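Local structure of CpuTA1 (Curtobacterium pusillum, 5K3W) at residues Val55-Ala60 with Gly172-Ser177; Leu147-Val152 with Gly192-Ile197; Leu154-Arg159 with Val196-Ser201; Ala205-Thr210 with Gln228-Gly233. The protein belongs to the class IV aminotransferase family and holds pyridoxal-5'-phosphate in a pocket. All blocks are in the same frame, centred on the assembly; numbering follows the deposited sequence.

How the contacts relate
Contacts 1 and 4 both touch the cofactor and each other, their centres about 12 Å apart: K174 of contact 1 packs on L231 of contact 4. Contacts 2 and 3 are successive parts of one pairing, strand 149-155 with strand 195-199, and share V196 and I197; their centres lie about 16 Å apart. Along the chain the segments of contact 1 alternate with those of contacts 2 and 3, whereas contact 4 opens after all of them have closed. The strand pair backs the pocket loop: the backbone of F198 in contact 3 probably bonds to L206 and E207 of contact 4. Contacts 1 and 3 additionally reach the second subunit.

Contact 1. Residues Val55-Ala60 with Gly172-Ser177; sequences VFETIA and GAKSLS. With PLP (pyridoxal-5'-phosphate), chain C.
V55 and S175 form a single backbone bridge, their CA atoms 4.1 Å apart, where a loop running 108° to the start of strand 54-62 (CA 174 to 176 against CA 55 to 58) meets it. Its one hydrogen bond runs from F56 N to K174 O, 3.0 Å and 154° at the hydrogen. The same oxygen takes a CA-H...O contact from V55 CA at 3.3 Å, and V55 CB lies against it. Beyond this bond the F56 ring crosses the lysine at about a right angle: K174 CG sits over one face, toward the rim, 4.1 Å from the ring centroid. S175 O approaches the ring edge at F56 CE1, 3.1 Å away, while L176 CD2 rests on F56 CB. E57 also crosses the lysine at about a right angle, E57 OE2 3.6 Å from K174 CD; its carboxylate is bonded to H72 and salt-bridged to R75. The lysine chain runs extended until a turn about its last bond (chi4 49°) points NZ toward pyridoxal-5'-phosphate, where its approach to C4A is modelled too close and is doubtful. S175 OG accepts from S177 N at 3.1 Å, an ST turn just before helix 179-190. R51 of the second subunit lies on F56, V55 packs on L120 of strand 114-121 and S79 of helix 69-82, and E57 on L76 of that helix.

Contact 2. Residues Leu147-Val152 with Gly192-Ile197; sequences LGIRVV and GADDVI
V152 and I197 lie in the close-packed part of this contact, joined by a bond from I197 N to V152 O of 3.0 Å. One step back, V152 N donates to D195 O at 3.2 Å, which completes the parallel register V151-D195 and V152-V196. Above the rungs V151 extends CG1 away from its own backbone N (chi1 -176°), over the D195 carbonyl and up to I197 CD1, 4.0 Å off. V152 faces the other way, and its CG1 meets A193 CB at 3.7 Å. The two strands are the parallel neighbours of a beta-alpha-beta crossover: after strand 149-155 the chain passes through helix 162-165, a loop and helix 179-190 before returning as strand 195-199; the short parts 149-152 and 195-197 run 44° apart. Helix 179-190 ends in a Schellman motif with G192 as its C-prime residue, and its A188 packs on V152, A193 and V196. Here the regular ladder gives way to an irregular but well-bonded loop. R150 O takes a short bond from D194 N (2.7 Å) and a weak one from D195 N (3.3 Å). D194 OD2 accepts in turn from R150 N through its anti lone pair, 3.0 Å and nearly straight at 165°, while D194 CB packs against I149 CB and CG2. Buried D195 has OD1 accepting from V196 N and OD2 paired with R273. The loose, solvent side is at exposed G192, whose O meets the R150 guanidinium merely at its edge, 3.7 Å from R150 NE; the charged end turns to a salt bridge with D283.

Contact 3. Residues Leu154-Arg159 with Val196-Ser201; sequences LDRGYR and VIFVSS
L154 with F198 and D155 with V199 are the last rungs of the parallel strand pair in a beta-alpha-beta crossover, and beyond them both segments leave the sheet as loops. The ladder passes from L154 N to I197 O (3.1 Å), from V199 N to L154 O (3.0 Å) and from R156 N to V199 O, 2.9 Å and almost perfectly straight at 175°. Where the ladder ends, D155 makes an Asx turn: G157 N comes to D155 OD1 from above the carboxylate plane, 2.9 Å away. The F198 ring is sandwiched. R156 CD stands over the centre of one face, 3.5 Å from the centroid, V196 CG1 lies toward the rim of the opposite face, and L154 O meets the edge in the ring plane. The arginine gets there because its chain leaves anti to the backbone N and then bends at chi2 (74°); its guanidinium, 41° from the ring plane, is too far for more than a weak cation-pi attraction. Y158 CE2 lies over one face of that guanidinium, toward its rim. On the side away from R156, L154 CD1 packs on V196 CG2 at 3.8 Å. The second subunit is close: its S166 and W168 bond to D155, and its Y158 stacks on Y158. Farther along, the loops come together once more, where S200 CB lies against Y158 O and S201 N donates to that same oxygen at 2.7 Å, from well above the carbonyl plane.

Contact 4. Residues Ala205-Thr210 with Gln228-Gly233; sequences ALEGPT and QGILAG. With PLP (pyridoxal-5'-phosphate), chain C.
E207 OE1 stands 3.0 Å from N1 of pyridoxal-5'-phosphate and also accepts from L231 N, 3.0 Å and 165° at the hydrogen, on the syn side of the carboxylate. The bond fixes the oxygen beside the pyridine nitrogen and ties the two loops together. L231 CD2 presses on one face of the cofactor ring, 3.2 Å from its C3, while T210 O lies over the opposite face, 3.3 Å from its C4. G233, the N-cap of helix 234-245, comes near O4P, and T234 and T235 at the helix start bond to the cofactor. Behind this shell the glutamate and I230 slide past each other in opposite directions, with I230 CB 3.4 Å from E207 OE1. The E207 chain first turns up between its backbone N and carbonyl carbon (chi1 81°), then stays extended toward the ring. Farther out L206 CB touches I230 CG2 at 3.9 Å, and L206 CD2 lies 3.6 Å from Q228 O. The Q228 amide nitrogen is held by Q225 O. Strand 195-199 positions the first loop, F198 pairing with the backbone of L206 and E207, while N181 and N212 bind P209 O and L231 O. A carboxylate facing the pyridine nitrogen is a feature of the cofactor pocket in fold-type IV, class IV aminotransferases; the leucine on the ring face is probably placed as in relatives of this fold type.

Contact 1. Residues Val55-Ala60 with Gly172-Ser177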
loop_
_atom_site.group_PDB
_atom_site.type_symbol
_atom_site.label_atom_id
_atom_site.label_comp_id
_atom_site.label_asym_id
_atom_site.label_seq_id
_atom_site.Cartn_x
_atom_site.Cartn_y
_atom_site.Cartn_z
ATOM N N VAL A 55 3.253 3.640 8.267
ATOM C CA VAL A 55 4.360 4.400 7.706
ATOM C C VAL A 55 5.677 3.734 8.100
ATOM O O VAL A 55 5.731 2.884 8.991
ATOM C CB VAL A 55 4.310 5.878 8.152
ATOM C CG1 VAL A 55 3.058 6.546 7.600
ATOM C CG2 VAL A 55 4.327 5.974 9.659
ATOM N N PHE A 56 6.750 4.109 7.411
ATOM C CA PHE A 56 8.038 3.511 7.721
ATOM C C PHE A 56 9.155 4.485 7.396
ATOM O O PHE A 56 8.965 5.447 6.651
ATOM C CB PHE A 56 8.259 2.197 6.957
ATOM C CG PHE A 56 8.678 2.395 5.532
ATOM C CD1 PHE A 56 7.724 2.663 4.548
ATOM C CD2 PHE A 56 10.031 2.329 5.174
ATOM C CE1 PHE A 56 8.099 2.859 3.231
ATOM C CE2 PHE A 56 10.423 2.512 3.852
ATOM C CZ PHE A 56 9.454 2.773 2.869
ATOM N N GLU A 57 10.331 4.209 7.961
ATOM C CA GLU A 57 11.576 4.893 7.623
ATOM C C GLU A 57 12.688 3.863 7.492
ATOM O O GLU A 57 12.722 2.876 8.236
ATOM C CB GLU A 57 11.980 5.925 8.697
ATOM C CG GLU A 57 11.174 7.199 8.676
ATOM C CD GLU A 57 11.510 8.050 7.487
ATOM O OE1 GLU A 57 12.647 7.946 6.966
ATOM O OE2 GLU A 57 10.630 8.828 7.069
ATOM N N THR A 58 13.606 4.104 6.563
ATOM C CA THR A 58 14.807 3.289 6.428
ATOM C C THR A 58 16.019 4.194 6.595
ATOM O O THR A 58 16.115 5.224 5.921
ATOM C CB THR A 58 14.856 2.578 5.077
ATOM O OG1 THR A 58 13.656 1.816 4.909
ATOM C CG2 THR A 58 16.023 1.631 5.048
ATOM N N ILE A 59 16.938 3.803 7.484
ATOM C CA ILE A 59 18.036 4.658 7.927
ATOM C C ILE A 59 19.354 3.905 7.809
ATOM O O ILE A 59 19.528 2.850 8.427
ATOM C CB ILE A 59 17.827 5.129 9.369
ATOM C CG1 ILE A 59 16.420 5.727 9.537
ATOM C CG2 ILE A 59 18.935 6.099 9.759
ATOM C CD1 ILE A 59 15.979 5.937 11.016
ATOM N N ALA A 60 20.293 4.458 7.044
ATOM C CA ALA A 60 21.624 3.869 6.972
ATOM C C ALA A 60 22.350 4.017 8.309
ATOM O O ALA A 60 22.267 5.055 8.980
ATOM C CB ALA A 60 22.441 4.521 5.855
ATOM N N GLY A 172 3.323 11.889 -1.050
ATOM C CA GLY A 172 4.380 12.411 -0.222
ATOM C C GLY A 172 4.479 11.777 1.141
ATOM O O GLY A 172 5.266 12.253 1.973
ATOM N N ALA A 173 3.689 10.738 1.408
ATOM C CA ALA A 173 3.838 9.949 2.623
ATOM C C ALA A 173 4.703 8.717 2.350
ATOM O O ALA A 173 4.616 8.103 1.284
ATOM C CB ALA A 173 2.467 9.534 3.160
ATOM N N LYS A 174 5.549 8.364 3.318
ATOM C CA LYS A 174 6.361 7.146 3.233
ATOM C C LYS A 174 5.571 6.023 3.891
ATOM O O LYS A 174 5.753 5.692 5.068
ATOM C CB LYS A 174 7.703 7.364 3.907
ATOM C CG LYS A 174 8.851 6.581 3.333
ATOM C CD LYS A 174 10.134 7.005 4.038
ATOM C CE LYS A 174 11.277 6.085 3.690
ATOM N NZ LYS A 174 11.310 5.924 2.246
ATOM N N SER A 175 4.643 5.449 3.123
ATOM C CA SER A 175 3.681 4.514 3.685
ATOM C C SER A 175 4.104 3.082 3.390
ATOM O O SER A 175 5.060 2.826 2.646
ATOM C CB SER A 175 2.264 4.773 3.152
ATOM O OG SER A 175 2.040 4.172 1.879
ATOM N N LEU A 176 3.380 2.144 4.018
ATOM C CA LEU A 176 3.586 0.724 3.788
ATOM C C LEU A 176 2.924 0.250 2.514
ATOM O O LEU A 176 3.191 -0.875 2.093
ATOM C CB LEU A 176 3.060 -0.096 4.963
ATOM C CG LEU A 176 3.713 0.247 6.303
ATOM C CD1 LEU A 176 3.003 -0.454 7.443
ATOM C CD2 LEU A 176 5.205 -0.111 6.282
ATOM N N SER A 177 2.073 1.075 1.902
ATOM C CA SER A 177 1.323 0.679 0.709
ATOM C C SER A 177 2.158 0.957 -0.544
ATOM O O SER A 177 1.878 1.861 -1.339
ATOM C CB SER A 177 -0.019 1.396 0.665
ATOM O OG SER A 177 -0.903 0.864 1.637
HETATM N N1 PLP C . 11.177 8.597 -2.495
HETATM C C2 PLP C . 10.560 7.539 -1.895
HETATM C C2A PLP C . 9.191 7.079 -2.362
HETATM C C3 PLP C . 11.185 6.898 -0.843
HETATM O O3 PLP C . 10.513 5.823 -0.243
HETATM C C4 PLP C . 12.415 7.329 -0.408
HETATM C C4A PLP C . 13.165 6.659 0.712
HETATM C C5 PLP C . 13.036 8.381 -1.010
HETATM C C6 PLP C . 12.399 9.021 -2.060
HETATM C C5A PLP C . 14.413 8.829 -0.530
HETATM O O4P PLP C . 14.425 9.189 0.839
HETATM P P PLP C . 15.746 9.010 1.714
HETATM O O1P PLP C . 16.931 9.653 1.028
HETATM O O2P PLP C . 16.037 7.552 1.971
HETATM O O3P PLP C . 15.563 9.705 3.038
#

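Contact 2. Residues Leu147-Val152 with Gly192-Ile197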
loop_
_atom_site.group_PDB
_atom_site.type_symbol
_atom_site.label_atom_id
_atom_site.label_comp_id
_atom_site.label_asym_id
_atom_site.label_seq_id
_atom_site.Cartn_x
_atom_site.Cartn_y
_atom_site.Cartn_z
ATOM N N LEU A 147 28.073 2.735 -9.040
ATOM C CA LEU A 147 28.856 3.098 -10.213
ATOM C C LEU A 147 28.010 3.394 -11.445
ATOM O O LEU A 147 28.519 4.010 -12.389
ATOM C CB LEU A 147 29.856 1.989 -10.562
ATOM C CG LEU A 147 30.853 1.541 -9.483
ATOM C CD1 LEU A 147 31.806 0.499 -10.037
ATOM C CD2 LEU A 147 31.611 2.714 -8.899
ATOM N N GLY A 148 26.745 2.972 -11.461
ATOM C CA GLY A 148 25.869 3.238 -12.588
ATOM C C GLY A 148 24.625 2.372 -12.640
ATOM O O GLY A 148 24.688 1.179 -12.332
ATOM N N ILE A 149 23.487 2.971 -13.020
ATOM C CA ILE A 149 22.222 2.272 -13.213
ATOM C C ILE A 149 21.565 2.797 -14.484
ATOM O O ILE A 149 21.733 3.963 -14.853
ATOM C CB ILE A 149 21.243 2.460 -12.028
ATOM C CG1 ILE A 149 21.105 3.941 -11.674
ATOM C CG2 ILE A 149 21.645 1.641 -10.816
ATOM C CD1 ILE A 149 20.034 4.218 -10.628
ATOM N N ARG A 150 20.805 1.928 -15.149
ATOM C CA ARG A 150 19.913 2.328 -16.228
ATOM C C ARG A 150 18.509 2.585 -15.683
ATOM O O ARG A 150 17.985 1.804 -14.881
ATOM C CB ARG A 150 19.854 1.245 -17.307
ATOM C CG ARG A 150 21.206 0.859 -17.887
ATOM C CD ARG A 150 21.086 -0.255 -18.941
ATOM N NE ARG A 150 20.225 0.090 -20.074
ATOM C CZ ARG A 150 20.612 0.792 -21.137
ATOM N NH1 ARG A 150 21.849 1.252 -21.233
ATOM N NH2 ARG A 150 19.753 1.054 -22.107
ATOM N N VAL A 151 17.889 3.670 -16.137
ATOM C CA VAL A 151 16.603 4.084 -15.600
ATOM C C VAL A 151 15.616 4.338 -16.739
ATOM O O VAL A 151 15.997 4.664 -17.865
ATOM C CB VAL A 151 16.766 5.336 -14.697
ATOM C CG1 VAL A 151 15.437 5.730 -14.053
ATOM C CG2 VAL A 151 17.820 5.074 -13.623
ATOM N N VAL A 152 14.330 4.199 -16.434
ATOM C CA VAL A 152 13.269 4.495 -17.386
ATOM C C VAL A 152 12.267 5.413 -16.710
ATOM O O VAL A 152 12.123 5.401 -15.486
ATOM C CB VAL A 152 12.581 3.211 -17.904
ATOM C CG1 VAL A 152 13.574 2.347 -18.638
ATOM C CG2 VAL A 152 11.978 2.421 -16.753
ATOM N N GLY A 192 14.861 -4.024 -19.150
ATOM C CA GLY A 192 16.301 -4.040 -18.956
ATOM C C GLY A 192 16.843 -2.827 -18.230
ATOM O O GLY A 192 17.920 -2.331 -18.577
ATOM N N ALA A 193 16.127 -2.336 -17.224
ATOM C CA ALA A 193 16.561 -1.189 -16.445
ATOM C C ALA A 193 16.590 -1.543 -14.967
ATOM O O ALA A 193 15.983 -2.522 -14.527
ATOM C CB ALA A 193 15.652 0.021 -16.671
ATOM N N ASP A 194 17.309 -0.729 -14.205
ATOM C CA ASP A 194 17.490 -0.956 -12.779
ATOM C C ASP A 194 16.485 -0.204 -11.927
ATOM O O ASP A 194 16.149 -0.666 -10.834
ATOM C CB ASP A 194 18.906 -0.547 -12.360
ATOM C CG ASP A 194 19.982 -1.359 -13.072
ATOM O OD1 ASP A 194 20.163 -2.553 -12.706
ATOM O OD2 ASP A 194 20.647 -0.800 -13.985
ATOM N N ASP A 195 15.993 0.939 -12.393
ATOM C CA ASP A 195 15.159 1.785 -11.550
ATOM C C ASP A 195 14.270 2.663 -12.426
ATOM O O ASP A 195 14.267 2.553 -13.659
ATOM C CB ASP A 195 16.021 2.628 -10.607
ATOM C CG ASP A 195 15.409 2.746 -9.229
ATOM O OD1 ASP A 195 14.163 2.854 -9.156
ATOM O OD2 ASP A 195 16.165 2.708 -8.227
ATOM N N VAL A 196 13.539 3.562 -11.767
ATOM C CA VAL A 196 12.425 4.302 -12.343
ATOM C C VAL A 196 12.477 5.742 -11.857
ATOM O O VAL A 196 12.746 6.007 -10.681
ATOM C CB VAL A 196 11.067 3.677 -11.945
ATOM C CG1 VAL A 196 9.896 4.592 -12.355
ATOM C CG2 VAL A 196 10.915 2.284 -12.530
ATOM N N ILE A 197 12.191 6.678 -12.752
ATOM C CA ILE A 197 11.804 8.017 -12.347
ATOM C C ILE A 197 10.340 8.181 -12.717
ATOM O O ILE A 197 9.963 7.973 -13.878
ATOM C CB ILE A 197 12.668 9.096 -13.002
ATOM C CG1 ILE A 197 14.052 9.125 -12.343
ATOM C CG2 ILE A 197 11.973 10.445 -12.874
ATOM C CD1 ILE A 197 15.137 9.653 -13.231
#

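Contact 3. Residues Leu154-Arg159 with Val196-Ser201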
loop_
_atom_site.group_PDB
_atom_site.type_symbol
_atom_site.label_atom_id
_atom_site.label_comp_id
_atom_site.label_asym_id
_atom_site.label_seq_id
_atom_site.Cartn_x
_atom_site.Cartn_y
_atom_site.Cartn_z
ATOM N N LEU A 154 8.362 6.429 -16.035
ATOM C CA LEU A 154 7.064 5.768 -15.940
ATOM C C LEU A 154 6.020 6.750 -15.428
ATOM O O LEU A 154 6.277 7.542 -14.513
ATOM C CB LEU A 154 7.089 4.555 -15.011
ATOM C CG LEU A 154 7.917 3.335 -15.411
ATOM C CD1 LEU A 154 7.628 2.172 -14.458
ATOM C CD2 LEU A 154 7.681 2.931 -16.872
ATOM N N ASP A 155 4.838 6.686 -16.028
ATOM C CA ASP A 155 3.759 7.558 -15.615
ATOM C C ASP A 155 3.295 7.179 -14.209
ATOM O O ASP A 155 2.998 6.015 -13.929
ATOM C CB ASP A 155 2.616 7.465 -16.615
ATOM C CG ASP A 155 1.327 8.006 -16.063
ATOM O OD1 ASP A 155 1.344 9.152 -15.559
ATOM O OD2 ASP A 155 0.309 7.275 -16.108
ATOM N N ARG A 156 3.271 8.161 -13.315
ATOM C CA ARG A 156 2.781 7.943 -11.962
ATOM C C ARG A 156 1.264 7.950 -11.895
ATOM O O ARG A 156 0.696 7.361 -10.969
ATOM C CB ARG A 156 3.338 9.014 -11.013
ATOM C CG ARG A 156 2.965 8.836 -9.538
ATOM C CD ARG A 156 3.754 7.705 -8.910
ATOM N NE ARG A 156 3.264 7.349 -7.578
ATOM C CZ ARG A 156 2.170 6.614 -7.348
ATOM N NH1 ARG A 156 1.441 6.164 -8.363
ATOM N NH2 ARG A 156 1.794 6.330 -6.101
ATOM N N GLY A 157 0.602 8.603 -12.849
ATOM C CA GLY A 157 -0.841 8.718 -12.852
ATOM C C GLY A 157 -1.387 9.926 -12.119
ATOM O O GLY A 157 -2.558 10.263 -12.304
ATOM N N TYR A 158 -0.590 10.586 -11.287
ATOM C CA TYR A 158 -1.059 11.730 -10.520
ATOM C C TYR A 158 -0.588 13.035 -11.149
ATOM O O TYR A 158 0.488 13.111 -11.743
ATOM C CB TYR A 158 -0.561 11.660 -9.075
ATOM C CG TYR A 158 -1.170 10.559 -8.244
ATOM C CD1 TYR A 158 -2.488 10.166 -8.435
ATOM C CD2 TYR A 158 -0.430 9.915 -7.256
ATOM C CE1 TYR A 158 -3.058 9.167 -7.664
ATOM C CE2 TYR A 158 -0.990 8.910 -6.484
ATOM C CZ TYR A 158 -2.310 8.540 -6.694
ATOM O OH TYR A 158 -2.880 7.542 -5.936
ATOM N N ARG A 159 -1.416 14.063 -11.021
ATOM C CA ARG A 159 -0.960 15.410 -11.308
ATOM C C ARG A 159 0.078 15.825 -10.272
ATOM O O ARG A 159 0.027 15.413 -9.109
ATOM C CB ARG A 159 -2.136 16.393 -11.296
ATOM C CG ARG A 159 -3.015 16.353 -12.531
ATOM C CD ARG A 159 -4.188 17.321 -12.421
ATOM N NE ARG A 159 -3.763 18.676 -12.083
ATOM C CZ ARG A 159 -3.245 19.538 -12.956
ATOM N NH1 ARG A 159 -2.876 20.751 -12.563
ATOM N NH2 ARG A 159 -3.079 19.181 -14.221
ATOM N N VAL A 196 13.539 3.562 -11.767
ATOM C CA VAL A 196 12.425 4.302 -12.343
ATOM C C VAL A 196 12.477 5.742 -11.857
ATOM O O VAL A 196 12.746 6.007 -10.681
ATOM C CB VAL A 196 11.067 3.677 -11.945
ATOM C CG1 VAL A 196 9.896 4.592 -12.355
ATOM C CG2 VAL A 196 10.915 2.284 -12.530
ATOM N N ILE A 197 12.191 6.678 -12.752
ATOM C CA ILE A 197 11.804 8.017 -12.347
ATOM C C ILE A 197 10.340 8.181 -12.717
ATOM O O ILE A 197 9.963 7.973 -13.878
ATOM C CB ILE A 197 12.668 9.096 -13.002
ATOM C CG1 ILE A 197 14.052 9.125 -12.343
ATOM C CG2 ILE A 197 11.973 10.445 -12.874
ATOM C CD1 ILE A 197 15.137 9.653 -13.231
ATOM N N PHE A 198 9.517 8.514 -11.723
ATOM C CA PHE A 198 8.111 8.801 -11.956
ATOM C C PHE A 198 7.935 10.178 -12.575
ATOM O O PHE A 198 8.604 11.143 -12.194
ATOM C CB PHE A 198 7.316 8.719 -10.653
ATOM C CG PHE A 198 7.000 7.319 -10.224
ATOM C CD1 PHE A 198 6.418 6.428 -11.110
ATOM C CD2 PHE A 198 7.306 6.883 -8.936
ATOM C CE1 PHE A 198 6.133 5.136 -10.711
ATOM C CE2 PHE A 198 7.018 5.586 -8.536
ATOM C CZ PHE A 198 6.430 4.717 -9.419
ATOM N N VAL A 199 7.017 10.254 -13.533
ATOM C CA VAL A 199 6.607 11.483 -14.198
ATOM C C VAL A 199 5.111 11.650 -13.974
ATOM O O VAL A 199 4.346 10.686 -14.113
ATOM C CB VAL A 199 6.935 11.426 -15.706
ATOM C CG1 VAL A 199 6.343 12.632 -16.455
ATOM C CG2 VAL A 199 8.452 11.311 -15.904
ATOM N N SER A 200 4.689 12.861 -13.629
ATOM C CA SER A 200 3.287 13.066 -13.317
ATOM C C SER A 200 2.450 13.106 -14.594
ATOM O O SER A 200 2.975 13.198 -15.709
ATOM C CB SER A 200 3.098 14.350 -12.522
ATOM O OG SER A 200 3.425 15.472 -13.322
ATOM N N SER A 201 1.123 13.023 -14.410
ATOM C CA SER A 201 0.175 13.165 -15.520
ATOM C C SER A 201 0.484 14.385 -16.363
ATOM O O SER A 201 0.444 14.323 -17.598
ATOM C CB SER A 201 -1.264 13.283 -15.004
ATOM O OG SER A 201 -1.611 12.200 -14.163
#

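Contact 4. Residues Ala205-Thr210 with Gln228-Gly233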
loop_
_atom_site.group_PDB
_atom_site.type_symbol
_atom_site.label_atom_id
_atom_site.label_comp_id
_atom_site.label_asym_id
_atom_site.label_seq_id
_atom_site.Cartn_x
_atom_site.Cartn_y
_atom_site.Cartn_z
ATOM N N ALA A 205 8.766 15.688 -13.766
ATOM C CA ALA A 205 9.610 14.732 -13.069
ATOM C C ALA A 205 9.294 14.775 -11.585
ATOM O O ALA A 205 9.219 15.853 -10.992
ATOM C CB ALA A 205 11.089 15.050 -13.314
ATOM N N LEU A 206 9.084 13.598 -10.990
ATOM C CA LEU A 206 8.704 13.520 -9.584
ATOM C C LEU A 206 9.814 12.934 -8.723
ATOM O O LEU A 206 10.545 13.670 -8.058
ATOM C CB LEU A 206 7.432 12.691 -9.416
ATOM C CG LEU A 206 6.135 13.272 -9.992
ATOM C CD1 LEU A 206 4.992 12.310 -9.728
ATOM C CD2 LEU A 206 5.814 14.660 -9.410
ATOM N N GLU A 207 9.934 11.617 -8.710
ATOM C CA GLU A 207 10.864 10.911 -7.833
ATOM C C GLU A 207 10.937 9.467 -8.317
ATOM O O GLU A 207 10.241 9.068 -9.257
ATOM C CB GLU A 207 10.424 10.980 -6.365
ATOM C CG GLU A 207 9.324 9.976 -5.951
ATOM C CD GLU A 207 8.708 10.295 -4.573
ATOM O OE1 GLU A 207 9.459 10.754 -3.679
ATOM O OE2 GLU A 207 7.474 10.106 -4.386
ATOM N N GLY A 208 11.794 8.690 -7.676
ATOM C CA GLY A 208 11.820 7.265 -7.879
ATOM C C GLY A 208 10.917 6.581 -6.877
ATOM O O GLY A 208 10.498 7.172 -5.880
ATOM N N PRO A 209 10.576 5.322 -7.131
ATOM C CA PRO A 209 9.742 4.599 -6.167
ATOM C C PRO A 209 10.399 4.464 -4.810
ATOM O O PRO A 209 9.701 4.208 -3.820
ATOM C CB PRO A 209 9.535 3.232 -6.835
ATOM C CG PRO A 209 10.666 3.104 -7.774
ATOM C CD PRO A 209 10.958 4.487 -8.274
ATOM N N THR A 210 11.725 4.626 -4.726
ATOM C CA THR A 210 12.392 4.555 -3.429
ATOM C C THR A 210 13.463 5.620 -3.248
ATOM O O THR A 210 14.301 5.478 -2.354
ATOM C CB THR A 210 13.062 3.193 -3.222
ATOM O OG1 THR A 210 13.959 2.939 -4.316
ATOM C CG2 THR A 210 12.021 2.089 -3.138
ATOM N N GLN A 228 5.411 18.515 -4.549
ATOM C CA GLN A 228 4.805 17.845 -5.693
ATOM C C GLN A 228 4.344 16.427 -5.357
ATOM O O GLN A 228 4.341 15.549 -6.226
ATOM C CB GLN A 228 5.789 17.816 -6.865
ATOM C CG GLN A 228 6.000 19.173 -7.531
ATOM C CD GLN A 228 7.158 19.169 -8.519
ATOM O OE1 GLN A 228 6.964 19.069 -9.736
ATOM N NE2 GLN A 228 8.371 19.284 -7.998
ATOM N N GLY A 229 3.943 16.191 -4.113
ATOM C CA GLY A 229 3.482 14.864 -3.742
ATOM C C GLY A 229 4.583 13.823 -3.740
ATOM O O GLY A 229 4.354 12.689 -4.171
ATOM N N ILE A 230 5.771 14.189 -3.248
ATOM C CA ILE A 230 6.950 13.339 -3.193
ATOM C C ILE A 230 7.562 13.487 -1.805
ATOM O O ILE A 230 7.220 14.396 -1.045
ATOM C CB ILE A 230 7.995 13.718 -4.265
ATOM C CG1 ILE A 230 8.630 15.070 -3.910
ATOM C CG2 ILE A 230 7.361 13.771 -5.643
ATOM C CD1 ILE A 230 9.743 15.501 -4.823
ATOM N N LEU A 231 8.509 12.605 -1.497
ATOM C CA LEU A 231 9.233 12.693 -0.238
ATOM C C LEU A 231 10.317 13.759 -0.315
ATOM O O LEU A 231 10.941 13.955 -1.358
ATOM C CB LEU A 231 9.870 11.349 0.118
ATOM C CG LEU A 231 9.043 10.336 0.910
ATOM C CD1 LEU A 231 7.769 9.962 0.208
ATOM C CD2 LEU A 231 9.874 9.105 1.110
ATOM N N ALA A 232 10.520 14.466 0.793
ATOM C CA ALA A 232 11.729 15.257 0.978
ATOM C C ALA A 232 12.794 14.285 1.445
ATOM O O ALA A 232 12.705 13.755 2.555
ATOM C CB ALA A 232 11.521 16.378 1.994
ATOM N N GLY A 233 13.765 13.998 0.584
ATOM C CA GLY A 233 14.731 12.960 0.895
ATOM C C GLY A 233 15.793 13.451 1.866
ATOM O O GLY A 233 16.344 14.543 1.726
HETATM N N1 PLP C . 11.177 8.597 -2.495
HETATM C C2 PLP C . 10.560 7.539 -1.895
HETATM C C2A PLP C . 9.191 7.079 -2.362
HETATM C C3 PLP C . 11.185 6.898 -0.843
HETATM O O3 PLP C . 10.513 5.823 -0.243
HETATM C C4 PLP C . 12.415 7.329 -0.408
HETATM C C4A PLP C . 13.165 6.659 0.712
HETATM C C5 PLP C . 13.036 8.381 -1.010
HETATM C C6 PLP C . 12.399 9.021 -2.060
HETATM C C5A PLP C . 14.413 8.829 -0.530
HETATM O O4P PLP C . 14.425 9.189 0.839
HETATM P P PLP C . 15.746 9.010 1.714
HETATM O O1P PLP C . 16.931 9.653 1.028
HETATM O O2P PLP C . 16.037 7.552 1.971
HETATM O O3P PLP C . 15.563 9.705 3.038
HETATM O O HOH W 1 9.086 18.294 -10.851
#